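Local structure of signal recognition 54 kDa protein (Pyrococcus furiosus, 3DM5) at residues Y129-W139 with V183-H194. The protein is the SRP54 subunit of the archaeal signal recognition particle, built from a helical bundle, a P-loop GTPase domain and a signal-peptide-binding domain. Sequence-based numbering, arbitrary orientation.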
ATOM      1  N   TYR A 129      38.849  19.037 -12.969  1.00 55.46           N
ATOM      2  CA  TYR A 129      38.647  20.183 -13.835  1.00 50.59           C
ATOM      3  C   TYR A 129      38.576  21.463 -13.033  1.00 53.51           C
ATOM      4  O   TYR A 129      38.172  21.462 -11.865  1.00 53.15           O
ATOM      5  CB  TYR A 129      37.378  20.015 -14.659  1.00 48.14           C
ATOM      6  CG  TYR A 129      37.550  19.095 -15.831  1.00 53.65           C
ATOM      7  CD1 TYR A 129      38.224  19.517 -16.969  1.00 53.86           C
ATOM      8  CD2 TYR A 129      37.037  17.806 -15.809  1.00 51.22           C
ATOM      9  CE1 TYR A 129      38.388  18.677 -18.055  1.00 55.30           C
ATOM     10  CE2 TYR A 129      37.190  16.950 -16.892  1.00 46.72           C
ATOM     11  CZ  TYR A 129      37.872  17.394 -18.008  1.00 56.39           C
ATOM     12  OH  TYR A 129      38.036  16.564 -19.095  1.00 59.98           O
ATOM     13  N   LYS A 130      38.990  22.561 -13.653  1.00 49.68           N
ATOM     14  CA  LYS A 130      38.688  23.869 -13.091  1.00 49.55           C
ATOM     15  C   LYS A 130      37.336  24.252 -13.637  1.00 50.77           C
ATOM     16  O   LYS A 130      37.117  24.209 -14.852  1.00 49.31           O
ATOM     17  CB  LYS A 130      39.712  24.926 -13.490  1.00 51.40           C
ATOM     18  CG  LYS A 130      40.940  24.965 -12.603  1.00 74.84           C
ATOM     19  CD  LYS A 130      41.488  26.380 -12.509  1.00 73.85           C
ATOM     20  CE  LYS A 130      40.408  27.307 -11.998  1.00 71.42           C
ATOM     21  NZ  LYS A 130      40.883  28.708 -11.912  1.00 91.23           N
ATOM     22  N   VAL A 131      36.423  24.621 -12.748  1.00 45.26           N
ATOM     23  CA  VAL A 131      35.078  24.963 -13.176  1.00 39.94           C
ATOM     24  C   VAL A 131      34.726  26.352 -12.705  1.00 39.20           C
ATOM     25  O   VAL A 131      35.054  26.738 -11.582  1.00 46.66           O
ATOM     26  CB  VAL A 131      34.031  23.972 -12.618  1.00 44.34           C
ATOM     27  CG1 VAL A 131      32.632  24.370 -13.058  1.00 37.44           C
ATOM     28  CG2 VAL A 131      34.351  22.572 -13.062  1.00 39.07           C
ATOM     29  N   GLY A 132      34.048  27.093 -13.572  1.00 39.70           N
ATOM     30  CA  GLY A 132      33.385  28.314 -13.178  1.00 42.29           C
ATOM     31  C   GLY A 132      31.914  28.236 -13.540  1.00 45.56           C
ATOM     32  O   GLY A 132      31.555  27.709 -14.591  1.00 48.54           O
ATOM     33  N   VAL A 133      31.050  28.734 -12.669  1.00 42.30           N
ATOM     34  CA  VAL A 133      29.654  28.843 -13.025  1.00 41.54           C
ATOM     35  C   VAL A 133      29.322  30.304 -13.138  1.00 38.77           C
ATOM     36  O   VAL A 133      29.852  31.144 -12.407  1.00 43.61           O
ATOM     37  CB  VAL A 133      28.662  28.099 -12.034  1.00 46.02           C
ATOM     38  CG1 VAL A 133      29.374  27.010 -11.239  1.00 31.50           C
ATOM     39  CG2 VAL A 133      27.953  29.082 -11.108  1.00 36.07           C
ATOM     40  N   VAL A 134      28.440  30.594 -14.077  1.00 42.65           N
ATOM     41  CA  VAL A 134      27.987  31.939 -14.345  1.00 43.66           C
ATOM     42  C   VAL A 134      26.506  31.927 -14.093  1.00 41.76           C
ATOM     43  O   VAL A 134      25.777  31.187 -14.746  1.00 43.45           O
ATOM     44  CB  VAL A 134      28.198  32.307 -15.829  1.00 44.14           C
ATOM     45  CG1 VAL A 134      27.474  33.628 -16.184  1.00 42.63           C
ATOM     46  CG2 VAL A 134      29.668  32.379 -16.139  1.00 39.26           C
ATOM     47  N   CYS A 135      26.054  32.746 -13.159  1.00 38.84           N
ATOM     48  CA  CYS A 135      24.635  32.816 -12.858  1.00 48.33           C
ATOM     49  C   CYS A 135      23.977  33.996 -13.576  1.00 47.50           C
ATOM     50  O   CYS A 135      24.065  35.133 -13.116  1.00 39.99           O
ATOM     51  CB  CYS A 135      24.430  32.928 -11.354  1.00 37.12           C
ATOM     52  SG  CYS A 135      22.752  33.314 -10.856  1.00 50.04           S
ATOM     53  N   SER A 136      23.324  33.726 -14.704  1.00 46.22           N
ATOM     54  CA  SER A 136      22.638  34.785 -15.426  1.00 56.00           C
ATOM     55  C   SER A 136      21.130  34.706 -15.219  1.00 53.71           C
ATOM     56  O   SER A 136      20.353  35.128 -16.068  1.00 57.53           O
ATOM     57  CB  SER A 136      23.001  34.762 -16.918  1.00 42.54           C
ATOM     58  OG  SER A 136      22.571  33.572 -17.552  1.00 51.23           O
ATOM     59  N   ASP A 137      20.731  34.152 -14.075  1.00 57.13           N
ATOM     60  CA  ASP A 137      19.319  33.969 -13.724  1.00 61.13           C
ATOM     61  C   ASP A 137      18.766  35.248 -13.124  1.00 62.58           C
ATOM     62  O   ASP A 137      18.823  35.455 -11.909  1.00 59.49           O
ATOM     63  CB  ASP A 137      19.148  32.807 -12.731  1.00 63.58           C
ATOM     64  CG  ASP A 137      17.686  32.364 -12.564  1.00 67.79           C
ATOM     65  OD1 ASP A 137      16.784  33.046 -13.080  1.00 61.37           O
ATOM     66  OD2 ASP A 137      17.442  31.319 -11.908  1.00 73.90           O
ATOM     67  N   THR A 138      18.231  36.098 -13.997  1.00 63.78           N
ATOM     68  CA  THR A 138      17.675  37.386 -13.606  1.00 64.77           C
ATOM     69  C   THR A 138      16.222  37.228 -13.162  1.00 60.88           C
ATOM     70  O   THR A 138      15.628  38.161 -12.635  1.00 62.54           O
ATOM     71  CB  THR A 138      17.755  38.408 -14.775  1.00 67.49           C
ATOM     72  OG1 THR A 138      17.094  37.876 -15.929  1.00 63.81           O
ATOM     73  CG2 THR A 138      19.201  38.699 -15.136  1.00 57.64           C
ATOM     74  N   TRP A 139      15.671  36.034 -13.383  1.00 62.87           N
ATOM     75  CA  TRP A 139      14.270  35.699 -13.073  1.00 74.31           C
ATOM     76  C   TRP A 139      14.017  35.389 -11.579  1.00 76.66           C
ATOM     77  O   TRP A 139      12.915  35.587 -11.069  1.00 76.89           O
ATOM     78  CB  TRP A 139      13.830  34.514 -13.938  1.00 75.12           C
ATOM     79  CG  TRP A 139      12.371  34.481 -14.270  1.00 82.79           C
ATOM     80  CD1 TRP A 139      11.722  35.228 -15.218  1.00 79.65           C
ATOM     81  CD2 TRP A 139      11.380  33.627 -13.680  1.00 86.29           C
ATOM     82  NE1 TRP A 139      10.384  34.899 -15.241  1.00 80.91           N
ATOM     83  CE2 TRP A 139      10.149  33.924 -14.306  1.00 86.58           C
ATOM     84  CE3 TRP A 139      11.415  32.644 -12.681  1.00 78.88           C
ATOM     85  CZ2 TRP A 139       8.958  33.275 -13.958  1.00 85.45           C
ATOM     86  CZ3 TRP A 139      10.233  32.000 -12.340  1.00 82.03           C
ATOM     87  CH2 TRP A 139       9.019  32.320 -12.976  1.00 83.57           C
ATOM     88  N   VAL A 183      39.528  28.816 -16.490  1.00 48.64           N
ATOM     89  CA  VAL A 183      38.776  27.592 -16.273  1.00 55.07           C
ATOM     90  C   VAL A 183      38.741  26.663 -17.481  1.00 53.66           C
ATOM     91  O   VAL A 183      38.841  27.095 -18.624  1.00 58.54           O
ATOM     92  CB  VAL A 183      37.336  27.888 -15.811  1.00 53.48           C
ATOM     93  CG1 VAL A 183      37.344  28.618 -14.477  1.00 43.14           C
ATOM     94  CG2 VAL A 183      36.598  28.683 -16.860  1.00 43.00           C
ATOM     95  N   ASP A 184      38.610  25.370 -17.199  1.00 58.71           N
ATOM     96  CA  ASP A 184      38.390  24.356 -18.218  1.00 53.15           C
ATOM     97  C   ASP A 184      36.910  24.310 -18.600  1.00 52.64           C
ATOM     98  O   ASP A 184      36.559  24.160 -19.765  1.00 53.00           O
ATOM     99  CB  ASP A 184      38.783  22.983 -17.672  1.00 58.29           C
ATOM    100  CG  ASP A 184      40.257  22.878 -17.324  1.00 65.53           C
ATOM    101  OD1 ASP A 184      40.574  22.452 -16.182  1.00 60.17           O
ATOM    102  OD2 ASP A 184      41.094  23.198 -18.197  1.00 64.34           O
ATOM    103  N   ILE A 185      36.038  24.414 -17.604  1.00 48.24           N
ATOM    104  CA  ILE A 185      34.611  24.240 -17.847  1.00 47.47           C
ATOM    105  C   ILE A 185      33.819  25.406 -17.281  1.00 42.94           C
ATOM    106  O   ILE A 185      34.027  25.810 -16.138  1.00 42.24           O
ATOM    107  CB  ILE A 185      34.074  22.870 -17.303  1.00 46.52           C
ATOM    108  CG1 ILE A 185      34.798  21.714 -18.003  1.00 44.58           C
ATOM    109  CG2 ILE A 185      32.562  22.743 -17.516  1.00 36.81           C
ATOM    110  CD1 ILE A 185      34.369  20.350 -17.586  1.00 44.38           C
ATOM    111  N   ILE A 186      32.936  25.962 -18.102  1.00 41.35           N
ATOM    112  CA  ILE A 186      32.026  26.992 -17.637  1.00 48.31           C
ATOM    113  C   ILE A 186      30.574  26.522 -17.766  1.00 50.89           C
ATOM    114  O   ILE A 186      30.141  26.119 -18.856  1.00 40.05           O
ATOM    115  CB  ILE A 186      32.181  28.298 -18.422  1.00 43.77           C
ATOM    116  CG1 ILE A 186      33.645  28.718 -18.482  1.00 51.06           C
ATOM    117  CG2 ILE A 186      31.348  29.392 -17.782  1.00 39.66           C
ATOM    118  CD1 ILE A 186      33.885  29.946 -19.348  1.00 47.91           C
ATOM    119  N   ILE A 187      29.838  26.574 -16.652  1.00 39.23           N
ATOM    120  CA  ILE A 187      28.425  26.228 -16.643  1.00 41.25           C
ATOM    121  C   ILE A 187      27.604  27.480 -16.440  1.00 43.91           C
ATOM    122  O   ILE A 187      27.804  28.199 -15.470  1.00 41.04           O
ATOM    123  CB  ILE A 187      28.095  25.229 -15.540  1.00 39.81           C
ATOM    124  CG1 ILE A 187      28.790  23.910 -15.841  1.00 42.92           C
ATOM    125  CG2 ILE A 187      26.592  25.023 -15.478  1.00 37.02           C
ATOM    126  CD1 ILE A 187      29.319  23.222 -14.656  1.00 40.79           C
ATOM    127  N   VAL A 188      26.696  27.732 -17.377  1.00 41.31           N
ATOM    128  CA  VAL A 188      25.900  28.952 -17.396  1.00 40.35           C
ATOM    129  C   VAL A 188      24.446  28.660 -17.053  1.00 46.86           C
ATOM    130  O   VAL A 188      23.769  27.888 -17.739  1.00 42.68           O
ATOM    131  CB  VAL A 188      25.938  29.646 -18.776  1.00 41.56           C
ATOM    132  CG1 VAL A 188      25.401  31.056 -18.648  1.00 37.97           C
ATOM    133  CG2 VAL A 188      27.358  29.632 -19.349  1.00 35.75           C
ATOM    134  N   ASP A 189      23.996  29.291 -15.978  1.00 35.88           N
ATOM    135  CA  ASP A 189      22.691  29.092 -15.385  1.00 40.58           C
ATOM    136  C   ASP A 189      21.804  30.244 -15.830  1.00 42.86           C
ATOM    137  O   ASP A 189      21.920  31.354 -15.317  1.00 46.55           O
ATOM    138  CB  ASP A 189      22.832  29.098 -13.846  1.00 45.59           C
ATOM    139  CG  ASP A 189      21.492  29.023 -13.121  1.00 45.53           C
ATOM    140  OD1 ASP A 189      20.612  28.270 -13.578  1.00 52.04           O
ATOM    141  OD2 ASP A 189      21.318  29.706 -12.098  1.00 45.79           O
ATOM    142  N   THR A 190      20.931  29.983 -16.792  1.00 43.19           N
ATOM    143  CA  THR A 190      20.092  31.021 -17.359  1.00 47.68           C
ATOM    144  C   THR A 190      18.840  31.220 -16.533  1.00 54.16           C
ATOM    145  O   THR A 190      18.603  30.501 -15.569  1.00 58.49           O
ATOM    146  CB  THR A 190      19.691  30.685 -18.778  1.00 48.26           C
ATOM    147  OG1 THR A 190      18.980  29.444 -18.793  1.00 55.31           O
ATOM    148  CG2 THR A 190      20.922  30.549 -19.627  1.00 50.26           C
ATOM    149  N   ALA A 191      18.050  32.216 -16.911  1.00 57.35           N
ATOM    150  CA  ALA A 191      16.837  32.544 -16.189  1.00 55.28           C
ATOM    151  C   ALA A 191      15.752  31.521 -16.478  1.00 64.61           C
ATOM    152  O   ALA A 191      15.516  31.156 -17.630  1.00 60.07           O
ATOM    153  CB  ALA A 191      16.368  33.925 -16.588  1.00 64.26           C
ATOM    154  N   GLY A 192      15.091  31.052 -15.431  1.00 65.89           N
ATOM    155  CA  GLY A 192      13.958  30.171 -15.617  1.00 63.09           C
ATOM    156  C   GLY A 192      12.751  30.985 -16.041  1.00 73.22           C
ATOM    157  O   GLY A 192      12.841  32.204 -16.184  1.00 85.22           O
ATOM    158  N   ARG A 193      11.629  30.315 -16.266  1.00 61.65           N
ATOM    159  CA  ARG A 193      10.355  30.991 -16.442  1.00 64.86           C
ATOM    160  C   ARG A 193       9.326  30.061 -15.833  1.00 66.79           C
ATOM    161  O   ARG A 193       9.687  28.988 -15.348  1.00 66.51           O
ATOM    162  CB  ARG A 193      10.055  31.263 -17.914  1.00 71.00           C
ATOM    163  CG  ARG A 193      11.212  31.906 -18.684  1.00 75.25           C
ATOM    164  CD  ARG A 193      10.747  33.093 -19.501  1.00 69.35           C
ATOM    165  NE  ARG A 193       9.352  32.940 -19.898  1.00 79.19           N
ATOM    166  CZ  ARG A 193       8.491  33.948 -19.993  1.00 85.01           C
ATOM    167  NH1 ARG A 193       8.893  35.187 -19.716  1.00 81.42           N
ATOM    168  NH2 ARG A 193       7.229  33.720 -20.354  1.00 61.69           N
ATOM    169  N   HIS A 194       8.057  30.458 -15.829  1.00 67.58           N
ATOM    170  CA  HIS A 194       7.036  29.613 -15.220  1.00 68.10           C
ATOM    171  C   HIS A 194       6.777  28.331 -15.995  1.00 60.62           C
ATOM    172  O   HIS A 194       6.785  27.246 -15.428  1.00 60.61           O
ATOM    173  CB  HIS A 194       5.739  30.376 -14.976  1.00 65.71           C
ATOM    174  CG  HIS A 194       5.512  30.708 -13.533  1.00 89.21           C
ATOM    175  ND1 HIS A 194       6.069  31.808 -12.925  1.00 91.32           N
ATOM    176  CD2 HIS A 194       4.789  30.068 -12.580  1.00 99.62           C
ATOM    177  CE1 HIS A 194       5.694  31.843 -11.654  1.00106.34           C
ATOM    178  NE2 HIS A 194       4.919  30.799 -11.425  1.00118.67           N
TER
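Backbone atoms of Gly192 and Arg193 lie over one face of the Trp139 indole, where two adjacent parallel strands of the P-loop GTPase sheet, 131-135 and 185-189, run out into loops. Arg193 CA makes a CH-pi contact 3.7 Å from the centroid of the six-membered ring, and Gly192 O sits against the five-membered part; His194 ND1 comes in at the edge, the two ring planes turned 70° apart. With CG roughly anti to the backbone N (chi1 -151°), the indole of Trp139 reaches out along 192-194. At the other end, Ile185 CD1 sits over one face of the Tyr129 ring, 4.0 Å from its centroid, while the Asp184 carboxylate stands at the ring's edge and accepts an almost straight bond from the backbone, Lys130 N to Asp184 OD1 at 3.0 Å, on the anti side.

Strand 157-159 flanks 131-135, and 101-106 flanks 185-189. Gly132 and Val134 each donate and accept across the pair, as in Val134 N to Ile187 O at 2.8 Å. Val131 CG1 meets Ile187 CD1 on one face; on the other, Val134 CG2 packs 3.8 Å from Ile186 CG2. Helix 142-151 covers Val133, Cys135 and Asp189.

Past the strands the segments lead to the nucleotide site: the Asp137 side chain comes close to the bound GDP. Asp137 OD2 and Asp189 OD2 are 4.2 Å apart, and Lys113 makes a long, weak ion pair with each carboxylate. Two donors of one residue grip Asp189 O from the same face of its carbonyl plane: Ser136 N, and Ser136 OG from above at 3.2 Å.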